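Local coordinates for protein BauA (Acinetobacter baumannii, PDB 6HCP) that probably takes up ferric preacinetobactin across the bacterial outer membrane as a TonB-dependent siderophore receptor, at residues F414-L425 against L442-V453. Residues are numbered along the deposited sequence; the frame is centred on the assembly and turned at random. Where two conformers were deposited one is given.
With EDO (1,2-ethanediol), chain N.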
ATOM      1  N   PHE A 414     -35.498 -34.254   3.039  1.00 36.96           N
ATOM      2  CA  PHE A 414     -36.953 -33.994   3.179  1.00 33.50           C
ATOM      3  C   PHE A 414     -37.424 -33.034   2.089  1.00 36.49           C
ATOM      4  O   PHE A 414     -36.638 -32.282   1.496  1.00 31.72           O
ATOM      5  CB  PHE A 414     -37.287 -33.461   4.573  1.00 33.24           C
ATOM      6  CG  PHE A 414     -36.605 -32.171   4.946  1.00 33.35           C
ATOM      7  CD1 PHE A 414     -37.177 -30.951   4.618  1.00 37.37           C
ATOM      8  CD2 PHE A 414     -35.420 -32.169   5.665  1.00 33.28           C
ATOM      9  CE1 PHE A 414     -36.548 -29.762   4.946  1.00 36.54           C
ATOM     10  CE2 PHE A 414     -34.771 -30.979   5.955  1.00 37.11           C
ATOM     11  CZ  PHE A 414     -35.335 -29.779   5.598  1.00 35.27           C
ATOM     12  N   HIS A 415     -38.727 -33.132   1.808  1.00 32.17           N
ATOM     13  CA  HIS A 415     -39.459 -32.252   0.953  1.00 32.42           C
ATOM     14  C   HIS A 415     -40.181 -31.232   1.845  1.00 31.86           C
ATOM     15  O   HIS A 415     -40.605 -31.575   2.931  1.00 33.08           O
ATOM     16  CB  HIS A 415     -40.445 -33.066   0.102  1.00 33.13           C
ATOM     17  CG  HIS A 415     -41.153 -32.262  -0.926  1.00 37.62           C
ATOM     18  ND1 HIS A 415     -40.531 -31.862  -2.103  1.00 44.51           N
ATOM     19  CD2 HIS A 415     -42.397 -31.720  -0.941  1.00 40.74           C
ATOM     20  CE1 HIS A 415     -41.373 -31.134  -2.812  1.00 42.94           C
ATOM     21  NE2 HIS A 415     -42.511 -31.004  -2.106  1.00 40.74           N
ATOM     22  N   SER A 416     -40.278 -29.982   1.401  1.00 32.28           N
ATOM     23  CA  SER A 416     -40.974 -28.951   2.176  1.00 26.96           C
ATOM     24  C   SER A 416     -41.685 -27.999   1.221  1.00 29.86           C
ATOM     25  O   SER A 416     -41.391 -27.973   0.022  1.00 28.85           O
ATOM     26  CB  SER A 416     -40.037 -28.234   3.111  1.00 30.06           C
ATOM     27  OG  SER A 416     -38.994 -27.590   2.383  1.00 30.66           O
ATOM     28  N   THR A 417     -42.700 -27.297   1.743  1.00 27.79           N
ATOM     29  CA  THR A 417     -43.450 -26.336   0.982  1.00 25.29           C
ATOM     30  C   THR A 417     -43.739 -25.127   1.874  1.00 22.51           C
ATOM     31  O   THR A 417     -43.787 -25.225   3.097  1.00 28.22           O
ATOM     32  CB  THR A 417     -44.768 -26.892   0.412  1.00 31.70           C
ATOM     33  OG1 THR A 417     -45.714 -26.954   1.481  1.00 29.63           O
ATOM     34  CG2 THR A 417     -44.617 -28.251  -0.236  1.00 32.86           C
ATOM     35  N   LEU A 418     -43.954 -23.989   1.209  1.00 26.07           N
ATOM     36  CA  LEU A 418     -44.397 -22.778   1.819  1.00 27.61           C
ATOM     37  C   LEU A 418     -45.404 -22.117   0.880  1.00 27.54           C
ATOM     38  O   LEU A 418     -45.202 -22.040  -0.340  1.00 27.07           O
ATOM     39  CB  LEU A 418     -43.205 -21.847   2.046  1.00 27.50           C
ATOM     40  CG  LEU A 418     -43.528 -20.522   2.748  1.00 27.76           C
ATOM     41  CD1 LEU A 418     -44.107 -20.770   4.124  1.00 31.16           C
ATOM     42  CD2 LEU A 418     -42.263 -19.660   2.857  1.00 30.29           C
ATOM     43  N   SER A 419     -46.520 -21.683   1.460  0.50 26.24           N
ATOM     44  CA  SER A 419     -47.591 -21.025   0.724  0.50 27.80           C
ATOM     45  C   SER A 419     -48.039 -19.795   1.506  0.50 28.41           C
ATOM     46  O   SER A 419     -48.244 -19.875   2.725  0.50 27.41           O
ATOM     47  CB  SER A 419     -48.755 -21.962   0.505  0.50 31.10           C
ATOM     48  OG  SER A 419     -48.389 -23.017  -0.356  0.50 32.93           O
ATOM     49  N   THR A 420     -48.187 -18.668   0.801  1.00 27.31           N
ATOM     50  CA  THR A 420     -48.685 -17.438   1.413  1.00 28.68           C
ATOM     51  C   THR A 420     -49.663 -16.763   0.459  1.00 29.01           C
ATOM     52  O   THR A 420     -49.600 -16.930  -0.769  1.00 27.78           O
ATOM     53  CB  THR A 420     -47.571 -16.441   1.764  1.00 33.44           C
ATOM     54  OG1 THR A 420     -46.992 -15.941   0.556  1.00 34.72           O
ATOM     55  CG2 THR A 420     -46.476 -17.028   2.617  1.00 34.16           C
ATOM     56  N   SER A 421     -50.656 -16.089   1.041  1.00 28.58           N
ATOM     57  CA  SER A 421     -51.575 -15.302   0.229  1.00 29.09           C
ATOM     58  C   SER A 421     -52.015 -14.085   1.046  1.00 27.87           C
ATOM     59  O   SER A 421     -51.922 -14.098   2.285  1.00 28.34           O
ATOM     60  CB  SER A 421     -52.740 -16.129  -0.199  1.00 34.10           C
ATOM     61  OG  SER A 421     -53.544 -16.405   0.931  1.00 35.46           O
ATOM     62  N   SER A 422     -52.368 -12.998   0.354  1.00 29.33           N
ATOM     63  CA  SER A 422     -52.856 -11.825   1.061  1.00 30.16           C
ATOM     64  C   SER A 422     -53.881 -11.065   0.211  1.00 26.51           C
ATOM     65  O   SER A 422     -53.942 -11.213  -1.016  1.00 27.59           O
ATOM     66  CB  SER A 422     -51.722 -10.917   1.491  1.00 30.91           C
ATOM     67  OG  SER A 422     -51.260 -10.117   0.417  1.00 31.52           O
ATOM     68  N   PHE A 423     -54.620 -10.199   0.903  1.00 27.76           N
ATOM     69  CA  PHE A 423     -55.533  -9.267   0.282  1.00 30.54           C
ATOM     70  C   PHE A 423     -55.330  -7.958   1.026  1.00 25.13           C
ATOM     71  O   PHE A 423     -55.305  -7.926   2.259  1.00 26.61           O
ATOM     72  CB  PHE A 423     -56.974  -9.811   0.285  1.00 39.53           C
ATOM     73  CG  PHE A 423     -57.085 -11.236  -0.232  1.00 54.39           C
ATOM     74  CD1 PHE A 423     -56.571 -12.306   0.500  1.00 68.35           C
ATOM     75  CD2 PHE A 423     -57.588 -11.508  -1.500  1.00 64.09           C
ATOM     76  CE1 PHE A 423     -56.570 -13.602  -0.013  1.00 49.55           C
ATOM     77  CE2 PHE A 423     -57.627 -12.810  -1.991  1.00 49.33           C
ATOM     78  CZ  PHE A 423     -57.050 -13.837  -1.281  1.00 54.77           C
ATOM     79  N   GLY A 424     -55.163  -6.876   0.260  1.00 26.87           N
ATOM     80  CA  GLY A 424     -54.888  -5.613   0.864  1.00 27.12           C
ATOM     81  C   GLY A 424     -55.647  -4.465   0.218  1.00 23.38           C
ATOM     82  O   GLY A 424     -56.086  -4.551  -0.930  1.00 28.07           O
ATOM     83  N   LEU A 425     -55.834  -3.404   1.007  1.00 26.24           N
ATOM     84  CA  LEU A 425     -56.540  -2.202   0.578  1.00 30.14           C
ATOM     85  C   LEU A 425     -55.887  -1.004   1.258  1.00 28.85           C
ATOM     86  O   LEU A 425     -55.640  -1.035   2.461  1.00 29.52           O
ATOM     87  CB  LEU A 425     -58.021  -2.328   0.963  1.00 32.26           C
ATOM     88  CG  LEU A 425     -58.916  -1.128   0.654  1.00 35.18           C
ATOM     89  CD1 LEU A 425     -59.042  -0.913  -0.852  1.00 33.63           C
ATOM     90  CD2 LEU A 425     -60.289  -1.327   1.264  1.00 32.00           C
ATOM     91  N   LEU A 442     -55.312  -1.785   5.331  1.00 25.71           N
ATOM     92  CA  LEU A 442     -55.075  -3.026   6.018  1.00 28.22           C
ATOM     93  C   LEU A 442     -54.800  -4.132   5.011  1.00 26.86           C
ATOM     94  O   LEU A 442     -55.121  -4.010   3.834  1.00 30.07           O
ATOM     95  CB  LEU A 442     -56.272  -3.329   6.924  1.00 38.30           C
ATOM     96  CG  LEU A 442     -57.535  -3.824   6.244  1.00 46.08           C
ATOM     97  CD1 LEU A 442     -57.409  -5.283   5.844  1.00 56.18           C
ATOM     98  CD2 LEU A 442     -58.719  -3.641   7.191  1.00 56.15           C
ATOM     99  N   ARG A 443     -54.157  -5.203   5.510  1.00 26.04           N
ATOM    100  CA  ARG A 443     -53.891  -6.381   4.738  1.00 24.47           C
ATOM    101  C   ARG A 443     -54.157  -7.622   5.600  1.00 22.58           C
ATOM    102  O   ARG A 443     -53.815  -7.669   6.762  1.00 24.84           O
ATOM    103  CB  ARG A 443     -52.457  -6.366   4.208  1.00 27.63           C
ATOM    104  CG  ARG A 443     -52.065  -7.611   3.432  1.00 25.54           C
ATOM    105  CD  ARG A 443     -50.676  -7.529   2.787  1.00 28.66           C
ATOM    106  NE  ARG A 443     -50.519  -6.388   1.900  1.00 26.54           N
ATOM    107  CZ  ARG A 443     -51.111  -6.245   0.722  1.00 25.35           C
ATOM    108  NH1 ARG A 443     -51.649  -7.302   0.120  1.00 26.07           N
ATOM    109  NH2 ARG A 443     -51.146  -5.039   0.157  1.00 26.46           N
ATOM    110  N   HIS A 444     -54.777  -8.619   4.980  1.00 25.48           N
ATOM    111  CA  HIS A 444     -55.036  -9.884   5.620  1.00 26.16           C
ATOM    112  C   HIS A 444     -54.118 -10.906   4.961  1.00 23.91           C
ATOM    113  O   HIS A 444     -54.115 -11.054   3.749  1.00 27.00           O
ATOM    114  CB  HIS A 444     -56.521 -10.295   5.494  1.00 29.29           C
ATOM    115  CG  HIS A 444     -56.850 -11.547   6.243  1.00 26.76           C
ATOM    116  ND1 HIS A 444     -56.975 -11.558   7.617  1.00 29.72           N
ATOM    117  CD2 HIS A 444     -57.092 -12.812   5.822  1.00 28.59           C
ATOM    118  CE1 HIS A 444     -57.189 -12.797   8.019  1.00 28.89           C
ATOM    119  NE2 HIS A 444     -57.316 -13.572   6.945  1.00 27.98           N
ATOM    120  N   GLN A 445     -53.313 -11.566   5.792  1.00 26.14           N
ATOM    121  CA  GLN A 445     -52.200 -12.406   5.347  1.00 26.82           C
ATOM    122  C   GLN A 445     -52.423 -13.838   5.856  1.00 26.26           C
ATOM    123  O   GLN A 445     -52.691 -14.024   7.036  1.00 27.79           O
ATOM    124  CB  GLN A 445     -50.893 -11.857   5.921  1.00 26.32           C
ATOM    125  CG  GLN A 445     -49.665 -12.689   5.561  1.00 29.12           C
ATOM    126  CD  GLN A 445     -49.197 -12.390   4.161  1.00 29.95           C
ATOM    127  OE1 GLN A 445     -48.975 -11.235   3.785  1.00 30.91           O
ATOM    128  NE2 GLN A 445     -49.044 -13.433   3.374  1.00 32.13           N
ATOM    129  N   THR A 446     -52.217 -14.817   4.978  1.00 24.59           N
ATOM    130  CA  THR A 446     -52.244 -16.211   5.352  1.00 25.80           C
ATOM    131  C   THR A 446     -50.902 -16.873   5.014  1.00 29.24           C
ATOM    132  O   THR A 446     -50.293 -16.547   4.021  1.00 26.56           O
ATOM    133  CB  THR A 446     -53.423 -16.939   4.684  1.00 30.64           C
ATOM    134  OG1 THR A 446     -54.616 -16.240   5.050  1.00 37.34           O
ATOM    135  CG2 THR A 446     -53.565 -18.372   5.150  1.00 36.87           C
ATOM    136  N   VAL A 447     -50.554 -17.928   5.760  1.00 26.64           N
ATOM    137  CA  VAL A 447     -49.332 -18.696   5.512  1.00 27.47           C
ATOM    138  C   VAL A 447     -49.543 -20.145   5.961  1.00 27.18           C
ATOM    139  O   VAL A 447     -50.167 -20.412   6.999  1.00 27.95           O
ATOM    140  CB  VAL A 447     -48.132 -18.070   6.236  1.00 26.71           C
ATOM    141  CG1 VAL A 447     -48.352 -17.995   7.723  1.00 31.73           C
ATOM    142  CG2 VAL A 447     -46.840 -18.800   5.928  1.00 29.86           C
ATOM    143  N   LYS A 448     -48.950 -21.066   5.197  1.00 25.79           N
ATOM    144  CA  LYS A 448     -48.875 -22.456   5.580  1.00 28.38           C
ATOM    145  C   LYS A 448     -47.533 -23.033   5.122  1.00 30.16           C
ATOM    146  O   LYS A 448     -47.200 -22.922   3.955  1.00 28.44           O
ATOM    147  CB  LYS A 448     -50.006 -23.261   4.931  1.00 30.08           C
ATOM    148  CG  LYS A 448     -50.074 -24.711   5.386  1.00 30.76           C
ATOM    149  CD  LYS A 448     -51.263 -25.470   4.847  1.00 33.70           C
ATOM    150  CE  LYS A 448     -51.258 -26.895   5.359  1.00 39.35           C
ATOM    151  NZ  LYS A 448     -52.339 -27.700   4.755  1.00 43.11           N
ATOM    152  N   ALA A 449     -46.892 -23.785   6.020  1.00 27.16           N
ATOM    153  CA  ALA A 449     -45.667 -24.548   5.708  1.00 28.54           C
ATOM    154  C   ALA A 449     -45.926 -26.039   5.935  1.00 31.99           C
ATOM    155  O   ALA A 449     -46.635 -26.431   6.891  1.00 32.26           O
ATOM    156  CB  ALA A 449     -44.503 -24.063   6.555  1.00 28.04           C
ATOM    157  N   THR A 450     -45.244 -26.868   5.138  1.00 27.98           N
ATOM    158  CA  THR A 450     -45.220 -28.309   5.360  1.00 30.46           C
ATOM    159  C   THR A 450     -43.789 -28.832   5.241  1.00 35.32           C
ATOM    160  O   THR A 450     -42.950 -28.239   4.558  1.00 29.74           O
ATOM    161  CB  THR A 450     -46.129 -29.060   4.389  1.00 29.32           C
ATOM    162  OG1 THR A 450     -45.544 -29.020   3.080  1.00 30.38           O
ATOM    163  CG2 THR A 450     -47.534 -28.491   4.358  1.00 34.45           C
ATOM    164  N   SER A 451     -43.560 -29.990   5.866  1.00 33.56           N
ATOM    165  CA  SER A 451     -42.320 -30.751   5.722  1.00 37.51           C
ATOM    166  C   SER A 451     -42.624 -32.254   5.761  1.00 40.59           C
ATOM    167  O   SER A 451     -43.371 -32.710   6.609  1.00 40.50           O
ATOM    168  CB  SER A 451     -41.362 -30.379   6.806  1.00 41.19           C
ATOM    169  OG  SER A 451     -40.312 -31.331   6.880  1.00 44.72           O
ATOM    170  N   SER A 452     -42.000 -33.013   4.863  1.00 36.97           N
ATOM    171  CA  SER A 452     -42.257 -34.452   4.716  1.00 39.83           C
ATOM    172  C   SER A 452     -41.741 -35.241   5.924  1.00 42.32           C
ATOM    173  O   SER A 452     -42.104 -36.398   6.061  1.00 51.78           O
ATOM    174  CB  SER A 452     -41.662 -34.995   3.448  1.00 39.53           C
ATOM    175  OG  SER A 452     -40.242 -34.983   3.532  1.00 36.00           O
ATOM    176  N   VAL A 453     -40.954 -34.626   6.816  1.00 36.59           N
ATOM    177  CA  VAL A 453     -40.480 -35.341   7.997  1.00 43.76           C
ATOM    178  C   VAL A 453     -41.088 -34.766   9.284  1.00 46.75           C
ATOM    179  O   VAL A 453     -40.741 -35.209  10.360  1.00 49.14           O
ATOM    180  CB  VAL A 453     -38.946 -35.347   8.094  1.00 43.78           C
ATOM    181  CG1 VAL A 453     -38.342 -36.129   6.939  1.00 52.56           C
ATOM    182  CG2 VAL A 453     -38.384 -33.935   8.186  1.00 41.94           C
TER
HETATM  183  C1  EDO N 811     -51.850 -20.384   2.746  1.00 47.03           C
HETATM  184  O1  EDO N 811     -52.384 -21.614   2.268  1.00 54.24           O
HETATM  185  C2  EDO N 811     -51.758 -19.456   1.549  1.00 49.26           C
HETATM  186  O2  EDO N 811     -53.017 -19.446   0.868  1.00 69.18           O
HETATM  187  O   HOH W   1     -47.469 -25.089   2.155  1.00 31.04           O
HETATM  188  O   HOH W   2     -55.118 -14.043   3.519  1.00 58.37           O
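L425 and L442 through S416 and S451 pair antiparallel in unbroken register, their strand axes 4.6 Å apart, as neighbouring staves of the TonB-dependent receptor β-barrel joined in a β-hairpin. At the end S452 N still donates to H415 O, but H415 N bonds the side-chain S452 OG (2.9 Å). V453 crosses F414 at about a right angle, CG1 lying 3.7 Å from F414 CB.

The face bearing S422, Q445 and R443 turns toward the plug. R443 bends at chi3 (-56°), laying one face of its guanidinium over G424 CA and sending NH1 to S422 OG, 2.9 Å away and near the guanidinium plane. S422 OG also bonds T370, and R443 reaches the plug through L147 O and a cation-pi contact with F51. V447 CG2 touches both T420 CG2 and L418 CD1, 3.8 Å from each.

On the other face H444 and T446 hydrogen-bond T464 and S462 of the next strand, and an ethanediol hydroxyl bonds S421 OG. T417 and T450 both hold OG1 between backbone N and carbonyl carbon (chi1 77° and 71°), which brings T417 OG1 and T450 OG1 into a 2.6 Å hydrogen bond; a water bonded to T417 OG1 donates to K448 O at 2.8 Å.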